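Side-chain contacts in serine protease (Nocardiopsis alba, PDB 2OUA), which probably cleaves proteins as a secreted serine endopeptidase of the trypsin family, represented here by its C-terminal protease domain: residues T120-P124 and Q125-H129; F171-V175 and N176-N180; D2-G5 and G6-Y9. One frame throughout, in Å; residues are numbered along the deposited sequence.

In the fold
All three contacts are local, between neighbouring stretches of chain, and they fall in different parts of the protease. Interaction 1 is a surface hairpin of its own, two strands outside the main barrels, held by four backbone hydrogen bonds with apolar packing on its inner face. It touches interaction 2, where V121 CG1 packs on F171 CE2 at 3.5 Å. Interaction 2 is partly buried and carries the last strand of the six-stranded barrel into helix 176-181, mixing polar groups, among them the buried Q173, with apolar contacts. Interaction 3, a buried turn near the N-terminus, lies across the chain's centre from both and combines a single cross-turn hydrogen bond with an isoleucine-leucine contact.

Interaction 1 of 3, residues T120-P124 and Q125-H129; sequences TVSYP and QGTVH
Y123 turns its CG anti to its own carbonyl carbon (chi1 -68°), and V128 likewise sets CG2 anti to its carbonyl carbon and beside the backbone N, which brings methyl and ring together on one face of the hairpin. V128 CG2 comes in obliquely and reaches Y123 CD1 and CE1 alike at 3.6 Å. V121 adds CG2 over one face of the ring, towards its rim, and the same methyl stands 4.3 Å from V128 CB. F57 and L131 pack around this cluster.

The backbones form an antiparallel hairpin closed by a type I turn from Y123 to G126. V121 N to V128 O is 2.9 Å and V128 N to V121 O 3.0 Å, both fairly straight. At the turn, Y123 N donates to G126 O at 2.8 Å, while G126 N meets Y123 O from well above the carbonyl plane. On the other face, S122 OG rests against T127 CG2 at 3.5 Å. T127 and H129 bond through their backbones to G59. Backbone bonds thus knit the strands, apolar side chains cover the face carrying Y123 and V128, and the bond from Y123 OH to S158 OG ties the ring to the inhibitor pocket, consistent with a place beside the active site.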
ATOM      1  N   THR A 120      -6.630  -2.178 -16.334  1.00  9.29           N
ATOM      2  CA  THR A 120      -7.611  -1.145 -16.028  1.00  9.53           C
ATOM      3  C   THR A 120      -8.783  -1.866 -15.374  1.00 11.61           C
ATOM      4  O   THR A 120      -9.246  -2.901 -15.867  1.00 11.41           O
ATOM      5  CB  THR A 120      -8.105  -0.410 -17.299  1.00 10.76           C
ATOM      6  OG1 THR A 120      -7.019   0.312 -17.890  1.00  8.10           O
ATOM      7  CG2 THR A 120      -9.217   0.571 -16.948  1.00  9.12           C
ATOM      8  N   VAL A 121      -9.244  -1.337 -14.248  1.00 11.01           N
ATOM      9  CA  VAL A 121     -10.360  -1.941 -13.536  1.00 11.69           C
ATOM     10  C   VAL A 121     -11.428  -0.893 -13.274  1.00 11.19           C
ATOM     11  O   VAL A 121     -11.132   0.299 -13.201  1.00 11.12           O
ATOM     12  CB  VAL A 121      -9.913  -2.529 -12.177  1.00 12.71           C
ATOM     13  CG1 VAL A 121      -8.813  -3.566 -12.386  1.00 14.72           C
ATOM     14  CG2 VAL A 121      -9.421  -1.415 -11.271  1.00 14.20           C
ATOM     15  N   SER A 122     -12.669  -1.343 -13.138  1.00 10.89           N
ATOM     16  CA  SER A 122     -13.772  -0.441 -12.853  1.00 11.08           C
ATOM     17  C   SER A 122     -14.227  -0.610 -11.412  1.00 10.86           C
ATOM     18  O   SER A 122     -14.595  -1.709 -10.985  1.00  9.55           O
ATOM     19  CB  SER A 122     -14.949  -0.702 -13.798  1.00 12.16           C
ATOM     20  OG  SER A 122     -14.691  -0.176 -15.087  1.00 14.56           O
ATOM     21  N   TYR A 123     -14.176   0.485 -10.663  1.00  8.60           N
ATOM     22  CA  TYR A 123     -14.609   0.499  -9.272  1.00  9.38           C
ATOM     23  C   TYR A 123     -15.908   1.297  -9.263  1.00  8.28           C
ATOM     24  O   TYR A 123     -16.244   1.959 -10.245  1.00  5.69           O
ATOM     25  CB  TYR A 123     -13.568   1.210  -8.399  1.00  9.91           C
ATOM     26  CG  TYR A 123     -12.251   0.477  -8.252  1.00  9.64           C
ATOM     27  CD1 TYR A 123     -11.050   1.179  -8.183  1.00 11.19           C
ATOM     28  CD2 TYR A 123     -12.204  -0.915  -8.146  1.00 11.18           C
ATOM     29  CE1 TYR A 123      -9.832   0.517  -8.013  1.00 10.73           C
ATOM     30  CE2 TYR A 123     -10.993  -1.586  -7.974  1.00 10.88           C
ATOM     31  CZ  TYR A 123      -9.812  -0.864  -7.906  1.00 11.00           C
ATOM     32  OH  TYR A 123      -8.614  -1.519  -7.717  1.00 11.30           O
ATOM     33  N   PRO A 124     -16.657   1.250  -8.158  1.00  9.21           N
ATOM     34  CA  PRO A 124     -17.907   2.013  -8.127  1.00  9.59           C
ATOM     35  C   PRO A 124     -17.674   3.511  -8.338  1.00 11.08           C
ATOM     36  O   PRO A 124     -18.555   4.219  -8.831  1.00 10.29           O
ATOM     37  CB  PRO A 124     -18.464   1.701  -6.742  1.00 10.73           C
ATOM     38  CG  PRO A 124     -17.975   0.298  -6.502  1.00 10.39           C
ATOM     39  CD  PRO A 124     -16.538   0.390  -6.970  1.00  9.67           C
ATOM     40  N   GLN A 125     -16.481   3.986  -7.982  1.00  9.24           N
ATOM     41  CA  GLN A 125     -16.146   5.405  -8.120  1.00  9.96           C
ATOM     42  C   GLN A 125     -15.554   5.778  -9.480  1.00 10.56           C
ATOM     43  O   GLN A 125     -15.369   6.959  -9.779  1.00 11.32           O
ATOM     44  CB  GLN A 125     -15.148   5.838  -7.037  1.00  8.89           C
ATOM     45  CG  GLN A 125     -15.586   5.593  -5.603  1.00 11.51           C
ATOM     46  CD  GLN A 125     -15.591   4.126  -5.244  1.00 13.96           C
ATOM     47  OE1 GLN A 125     -14.797   3.345  -5.769  1.00 12.58           O
ATOM     48  NE2 GLN A 125     -16.479   3.738  -4.329  1.00 15.39           N
ATOM     49  N   GLY A 126     -15.244   4.778 -10.298  1.00  9.04           N
ATOM     50  CA  GLY A 126     -14.668   5.069 -11.597  1.00  9.50           C
ATOM     51  C   GLY A 126     -13.596   4.073 -11.991  1.00  9.34           C
ATOM     52  O   GLY A 126     -13.377   3.079 -11.297  1.00  9.42           O
ATOM     53  N   THR A 127     -12.915   4.343 -13.098  1.00  8.95           N
ATOM     54  CA  THR A 127     -11.876   3.443 -13.576  1.00 10.10           C
ATOM     55  C   THR A 127     -10.484   3.852 -13.131  1.00  9.96           C
ATOM     56  O   THR A 127     -10.175   5.036 -13.009  1.00  8.36           O
ATOM     57  CB  THR A 127     -11.875   3.363 -15.114  1.00 12.18           C
ATOM     58  OG1 THR A 127     -11.576   4.655 -15.657  1.00 12.70           O
ATOM     59  CG2 THR A 127     -13.233   2.913 -15.622  1.00 12.57           C
ATOM     60  N   VAL A 128      -9.649   2.846 -12.888  1.00  9.46           N
ATOM     61  CA  VAL A 128      -8.268   3.063 -12.481  1.00  8.01           C
ATOM     62  C   VAL A 128      -7.414   2.234 -13.435  1.00  9.02           C
ATOM     63  O   VAL A 128      -7.671   1.046 -13.631  1.00  8.66           O
ATOM     64  CB  VAL A 128      -8.022   2.593 -11.031  1.00  8.08           C
ATOM     65  CG1 VAL A 128      -6.552   2.785 -10.661  1.00  8.98           C
ATOM     66  CG2 VAL A 128      -8.915   3.375 -10.075  1.00  8.84           C
ATOM     67  N   HIS A 129      -6.404   2.863 -14.027  1.00  8.36           N
ATOM     68  CA  HIS A 129      -5.535   2.173 -14.975  1.00  9.01           C
ATOM     69  C   HIS A 129      -4.127   1.935 -14.444  1.00  9.56           C
ATOM     70  O   HIS A 129      -3.792   2.343 -13.326  1.00  8.17           O
ATOM     71  CB  HIS A 129      -5.458   2.985 -16.266  1.00  9.64           C
ATOM     72  CG  HIS A 129      -4.935   4.372 -16.067  1.00 10.52           C
ATOM     73  ND1 HIS A 129      -3.598   4.641 -15.865  1.00 13.61           N
ATOM     74  CD2 HIS A 129      -5.573   5.566 -16.011  1.00 13.09           C
ATOM     75  CE1 HIS A 129      -3.435   5.939 -15.692  1.00 13.33           C
ATOM     76  NE2 HIS A 129      -4.615   6.524 -15.777  1.00 13.50           N
TER

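Interaction 2 of 3, residues F171-V175 and N176-N180; sequences FYQEV and NPMLN
V175 O takes two amides of the following turn, L179 N at 3.1 Å, nearly in line with the carbonyl bond, and M178 N at 3.0 Å, which is weak because its N-H points well off (130°). Before the turn, Q173 bends back at chi2 (74°) and its NE2 donates to E174 O at 3.0 Å, on a lone pair and in the amide plane. The other end of that amide, OE1, accepts from the backbone N of D61, predicted to belong to the charge relay, so both ends of this buried side chain are engaged.

These bonds sit where strand 167-174, part of the six-stranded barrel of the trypsin-like fold, hands over to helix 176-181.

A water bridges E174 OE1 and N176 N, accepting from the amide at 3.0 Å. E174 OE2 is salt-bridged to R117 and hydrogen-bonded to T132, while N176 OD1 is hydrogen-bonded to S91.

The remaining contacts are apolar. E174 CB lies 3.5 Å from P177 CD, and V175 CG2 approaches L179 CG at 4.1 Å. M178 points back at the strand, its CE crossing over Q173 CG at 4.0 Å; the M178 side chain also packs on V156 and A62.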
ATOM      1  N   PHE A 171      -5.688  -6.233  -7.217  1.00  9.15           N
ATOM      2  CA  PHE A 171      -4.860  -5.368  -8.040  1.00  9.00           C
ATOM      3  C   PHE A 171      -4.135  -4.374  -7.145  1.00  8.73           C
ATOM      4  O   PHE A 171      -4.649  -3.979  -6.100  1.00  8.97           O
ATOM      5  CB  PHE A 171      -5.719  -4.580  -9.038  1.00 10.09           C
ATOM      6  CG  PHE A 171      -6.505  -5.440  -9.987  1.00 10.99           C
ATOM      7  CD1 PHE A 171      -7.689  -6.048  -9.579  1.00 11.86           C
ATOM      8  CD2 PHE A 171      -6.058  -5.646 -11.290  1.00 12.30           C
ATOM      9  CE1 PHE A 171      -8.423  -6.851 -10.457  1.00 11.88           C
ATOM     10  CE2 PHE A 171      -6.781  -6.447 -12.180  1.00 12.20           C
ATOM     11  CZ  PHE A 171      -7.966  -7.051 -11.760  1.00 12.71           C
ATOM     12  N   TYR A 172      -2.944  -3.963  -7.555  1.00  7.58           N
ATOM     13  CA  TYR A 172      -2.211  -2.984  -6.773  1.00  7.17           C
ATOM     14  C   TYR A 172      -1.648  -1.866  -7.631  1.00  6.68           C
ATOM     15  O   TYR A 172      -1.417  -2.032  -8.834  1.00  6.90           O
ATOM     16  CB  TYR A 172      -1.096  -3.660  -5.956  1.00  6.38           C
ATOM     17  CG  TYR A 172       0.068  -4.264  -6.725  1.00  6.64           C
ATOM     18  CD1 TYR A 172       1.053  -3.454  -7.303  1.00  8.02           C
ATOM     19  CD2 TYR A 172       0.231  -5.647  -6.793  1.00  7.10           C
ATOM     20  CE1 TYR A 172       2.180  -4.017  -7.920  1.00  8.59           C
ATOM     21  CE2 TYR A 172       1.346  -6.216  -7.400  1.00  7.77           C
ATOM     22  CZ  TYR A 172       2.317  -5.401  -7.961  1.00  8.85           C
ATOM     23  OH  TYR A 172       3.428  -5.977  -8.533  1.00  9.85           O
ATOM     24  N   GLN A 173      -1.480  -0.707  -7.002  1.00  6.05           N
ATOM     25  CA  GLN A 173      -0.918   0.473  -7.640  1.00  5.57           C
ATOM     26  C   GLN A 173       0.596   0.338  -7.481  1.00  5.74           C
ATOM     27  O   GLN A 173       1.092   0.184  -6.363  1.00  6.49           O
ATOM     28  CB  GLN A 173      -1.417   1.733  -6.922  1.00  5.16           C
ATOM     29  CG  GLN A 173      -0.522   2.963  -7.052  1.00  4.42           C
ATOM     30  CD  GLN A 173      -0.586   3.602  -8.422  1.00  5.57           C
ATOM     31  OE1 GLN A 173      -1.664   3.944  -8.909  1.00  5.89           O
ATOM     32  NE2 GLN A 173       0.576   3.783  -9.052  1.00  5.61           N
ATOM     33  N   GLU A 174       1.323   0.375  -8.593  1.00  5.49           N
ATOM     34  CA  GLU A 174       2.777   0.246  -8.556  1.00  7.08           C
ATOM     35  C   GLU A 174       3.383   1.326  -7.673  1.00  6.94           C
ATOM     36  O   GLU A 174       2.934   2.478  -7.690  1.00  6.90           O
ATOM     37  CB  GLU A 174       3.358   0.349  -9.968  1.00  6.85           C
ATOM     38  CG  GLU A 174       3.053  -0.843 -10.877  1.00  8.71           C
ATOM     39  CD  GLU A 174       3.888  -2.074 -10.556  1.00 11.50           C
ATOM     40  OE1 GLU A 174       4.924  -1.941  -9.867  1.00 12.20           O
ATOM     41  OE2 GLU A 174       3.519  -3.179 -11.015  1.00 10.72           O
ATOM     42  N   VAL A 175       4.413   0.964  -6.915  1.00  6.25           N
ATOM     43  CA  VAL A 175       5.038   1.921  -6.013  1.00  6.62           C
ATOM     44  C   VAL A 175       6.006   2.893  -6.690  1.00  8.63           C
ATOM     45  O   VAL A 175       6.041   4.073  -6.345  1.00  8.99           O
ATOM     46  CB  VAL A 175       5.779   1.196  -4.855  1.00  7.91           C
ATOM     47  CG1 VAL A 175       7.037   0.506  -5.379  1.00  7.63           C
ATOM     48  CG2 VAL A 175       6.125   2.197  -3.752  1.00  8.11           C
ATOM     49  N   ASN A 176       6.779   2.418  -7.658  1.00  8.80           N
ATOM     50  CA  ASN A 176       7.748   3.293  -8.312  1.00  9.40           C
ATOM     51  C   ASN A 176       7.166   4.551  -8.939  1.00 10.93           C
ATOM     52  O   ASN A 176       7.772   5.618  -8.857  1.00  9.76           O
ATOM     53  CB  ASN A 176       8.578   2.510  -9.331  1.00 10.34           C
ATOM     54  CG  ASN A 176       9.613   1.629  -8.659  1.00 11.41           C
ATOM     55  OD1 ASN A 176      10.011   1.893  -7.525  1.00 10.71           O
ATOM     56  ND2 ASN A 176      10.067   0.588  -9.354  1.00 11.59           N
ATOM     57  N   PRO A 177       5.990   4.452  -9.582  1.00 11.42           N
ATOM     58  CA  PRO A 177       5.423   5.662 -10.177  1.00 12.22           C
ATOM     59  C   PRO A 177       5.171   6.747  -9.123  1.00 12.66           C
ATOM     60  O   PRO A 177       5.249   7.941  -9.424  1.00 13.53           O
ATOM     61  CB  PRO A 177       4.134   5.157 -10.815  1.00 12.46           C
ATOM     62  CG  PRO A 177       4.517   3.767 -11.253  1.00 12.50           C
ATOM     63  CD  PRO A 177       5.264   3.251 -10.037  1.00 10.90           C
ATOM     64  N   MET A 178       4.867   6.333  -7.895  1.00 11.38           N
ATOM     65  CA  MET A 178       4.618   7.287  -6.818  1.00 11.47           C
ATOM     66  C   MET A 178       5.938   7.888  -6.338  1.00 12.44           C
ATOM     67  O   MET A 178       6.044   9.101  -6.155  1.00 12.59           O
ATOM     68  CB  MET A 178       3.914   6.613  -5.631  1.00 12.02           C
ATOM     69  CG  MET A 178       2.515   6.090  -5.928  1.00 12.60           C
ATOM     70  SD  MET A 178       1.638   5.547  -4.433  1.00 13.07           S
ATOM     71  CE  MET A 178       2.250   3.880  -4.261  1.00  8.96           C
ATOM     72  N   LEU A 179       6.935   7.036  -6.130  1.00 11.98           N
ATOM     73  CA  LEU A 179       8.240   7.492  -5.672  1.00 12.14           C
ATOM     74  C   LEU A 179       8.829   8.480  -6.670  1.00 13.26           C
ATOM     75  O   LEU A 179       9.383   9.510  -6.289  1.00 14.27           O
ATOM     76  CB  LEU A 179       9.193   6.306  -5.511  1.00 10.79           C
ATOM     77  CG  LEU A 179       8.726   5.193  -4.568  1.00  8.26           C
ATOM     78  CD1 LEU A 179       9.719   4.041  -4.587  1.00  9.21           C
ATOM     79  CD2 LEU A 179       8.573   5.751  -3.167  1.00  8.64           C
ATOM     80  N   ASN A 180       8.699   8.159  -7.953  1.00 14.26           N
ATOM     81  CA  ASN A 180       9.236   9.016  -9.001  1.00 17.29           C
ATOM     82  C   ASN A 180       8.463  10.321  -9.169  1.00 16.29           C
ATOM     83  O   ASN A 180       9.034  11.404  -9.063  1.00 17.29           O
ATOM     84  CB  ASN A 180       9.278   8.264 -10.335  1.00 19.78           C
ATOM     85  CG  ASN A 180      10.198   7.055 -10.297  1.00 23.74           C
ATOM     86  OD1 ASN A 180      11.288   7.114  -9.731  1.00 25.91           O
ATOM     87  ND2 ASN A 180       9.769   5.958 -10.912  1.00 26.75           N
TER
HETATM   88  O   HOH W   1       6.850  -0.343  -8.735  1.00  8.02           O

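Interaction 3 of 3, residues D2-G5 and G6-Y9; sequences DIIG and GLAY
Between I4 and L7 the flat group that matters is the I4 carbonyl, not a ring: L7 N donates to its oxygen at 3.3 Å, with the donor tilted 30° out of the carbonyl plane. The bond is straight (163° at the hydrogen) but long. L7 CG and CB lie against the same oxygen, at 3.4 Å and 3.5 Å from I4 O.

The side chains meet just beyond. L7 points toward the incoming strand; its CG sits anti to its own carbonyl carbon and beside its N, and an extended chi2 (-172°) then carries CD1 up to I4 CB at 3.5 Å. The same methyl also comes to 3.8 Å from D2 O, touching the backbone two residues before I4. The two side chains slant across each other rather than running alongside.

G5 and G6 fill the corner, G6 with a positive phi of 90°. Beyond the turn, Y80 OH is hydrogen-bonded to G6 O, L7 packs on Y80, and I4 touches T74 on the strand that runs parallel to 2-5. G6 and L7 also bond through their backbones to V17. The whole is a classic type II beta turn, I4 to L7, with glycine in its third position, near the N-terminus of the trypsin-like protease domain.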
ATOM      1  N   ASP A   2       5.369   3.504  15.120  1.00 13.36           N
ATOM      2  CA  ASP A   2       6.244   2.955  14.091  1.00 13.47           C
ATOM      3  C   ASP A   2       5.465   2.741  12.801  1.00 12.12           C
ATOM      4  O   ASP A   2       4.457   2.036  12.785  1.00 10.93           O
ATOM      5  CB  ASP A   2       6.854   1.623  14.539  1.00 15.22           C
ATOM      6  CG  ASP A   2       7.884   1.792  15.643  1.00 18.73           C
ATOM      7  OD1 ASP A   2       8.393   2.918  15.823  1.00 18.08           O
ATOM      8  OD2 ASP A   2       8.197   0.786  16.321  1.00 20.54           O
ATOM      9  N   ILE A   3       5.934   3.358  11.722  1.00 11.30           N
ATOM     10  CA  ILE A   3       5.279   3.221  10.428  1.00  9.50           C
ATOM     11  C   ILE A   3       5.778   1.930   9.789  1.00  9.79           C
ATOM     12  O   ILE A   3       6.901   1.857   9.281  1.00  9.90           O
ATOM     13  CB  ILE A   3       5.596   4.427   9.524  1.00 10.16           C
ATOM     14  CG1 ILE A   3       5.206   5.720  10.250  1.00 10.52           C
ATOM     15  CG2 ILE A   3       4.827   4.320   8.210  1.00  9.78           C
ATOM     16  CD1 ILE A   3       3.758   5.756  10.728  1.00 12.28           C
ATOM     17  N   ILE A   4       4.924   0.913   9.843  1.00  9.24           N
ATOM     18  CA  ILE A   4       5.225  -0.414   9.323  1.00  8.59           C
ATOM     19  C   ILE A   4       4.188  -0.797   8.276  1.00  8.88           C
ATOM     20  O   ILE A   4       2.994  -0.581   8.474  1.00  7.74           O
ATOM     21  CB  ILE A   4       5.187  -1.447  10.474  1.00  9.28           C
ATOM     22  CG1 ILE A   4       6.315  -1.144  11.466  1.00 10.03           C
ATOM     23  CG2 ILE A   4       5.291  -2.869   9.927  1.00  8.34           C
ATOM     24  CD1 ILE A   4       6.271  -2.004  12.719  1.00 12.51           C
ATOM     25  N   GLY A   5       4.648  -1.371   7.168  1.00  9.03           N
ATOM     26  CA  GLY A   5       3.730  -1.768   6.112  1.00  8.88           C
ATOM     27  C   GLY A   5       2.652  -2.729   6.576  1.00  8.67           C
ATOM     28  O   GLY A   5       2.916  -3.646   7.349  1.00  9.48           O
ATOM     29  N   GLY A   6       1.427  -2.505   6.108  1.00  9.38           N
ATOM     30  CA  GLY A   6       0.318  -3.370   6.458  1.00  7.63           C
ATOM     31  C   GLY A   6      -0.470  -2.997   7.702  1.00  8.60           C
ATOM     32  O   GLY A   6      -1.564  -3.521   7.915  1.00  7.74           O
ATOM     33  N   LEU A   7       0.070  -2.106   8.527  1.00  9.03           N
ATOM     34  CA  LEU A   7      -0.623  -1.716   9.749  1.00 10.11           C
ATOM     35  C   LEU A   7      -1.821  -0.821   9.469  1.00 10.12           C
ATOM     36  O   LEU A   7      -1.837  -0.057   8.505  1.00 10.65           O
ATOM     37  CB  LEU A   7       0.332  -1.011  10.713  1.00 10.34           C
ATOM     38  CG  LEU A   7       1.519  -1.833  11.224  1.00 13.50           C
ATOM     39  CD1 LEU A   7       2.234  -1.050  12.316  1.00 13.33           C
ATOM     40  CD2 LEU A   7       1.041  -3.175  11.766  1.00 12.29           C
ATOM     41  N   ALA A   8      -2.823  -0.919  10.330  1.00  9.76           N
ATOM     42  CA  ALA A   8      -4.033  -0.132  10.182  1.00  9.31           C
ATOM     43  C   ALA A   8      -3.850   1.326  10.573  1.00  9.88           C
ATOM     44  O   ALA A   8      -3.034   1.658  11.435  1.00  9.62           O
ATOM     45  CB  ALA A   8      -5.150  -0.741  11.029  1.00 10.38           C
ATOM     46  N   TYR A   9      -4.608   2.192   9.909  1.00  8.18           N
ATOM     47  CA  TYR A   9      -4.624   3.615  10.215  1.00  9.93           C
ATOM     48  C   TYR A   9      -6.063   4.028   9.943  1.00  9.23           C
ATOM     49  O   TYR A   9      -6.757   3.383   9.157  1.00  8.44           O
ATOM     50  CB  TYR A   9      -3.618   4.406   9.360  1.00  8.73           C
ATOM     51  CG  TYR A   9      -3.912   4.522   7.879  1.00  9.49           C
ATOM     52  CD1 TYR A   9      -4.818   5.468   7.394  1.00 10.00           C
ATOM     53  CD2 TYR A   9      -3.231   3.732   6.958  1.00  7.95           C
ATOM     54  CE1 TYR A   9      -5.031   5.625   6.016  1.00  9.79           C
ATOM     55  CE2 TYR A   9      -3.433   3.879   5.591  1.00 10.12           C
ATOM     56  CZ  TYR A   9      -4.329   4.826   5.125  1.00  8.72           C
ATOM     57  OH  TYR A   9      -4.510   4.964   3.769  1.00  7.94           O
TER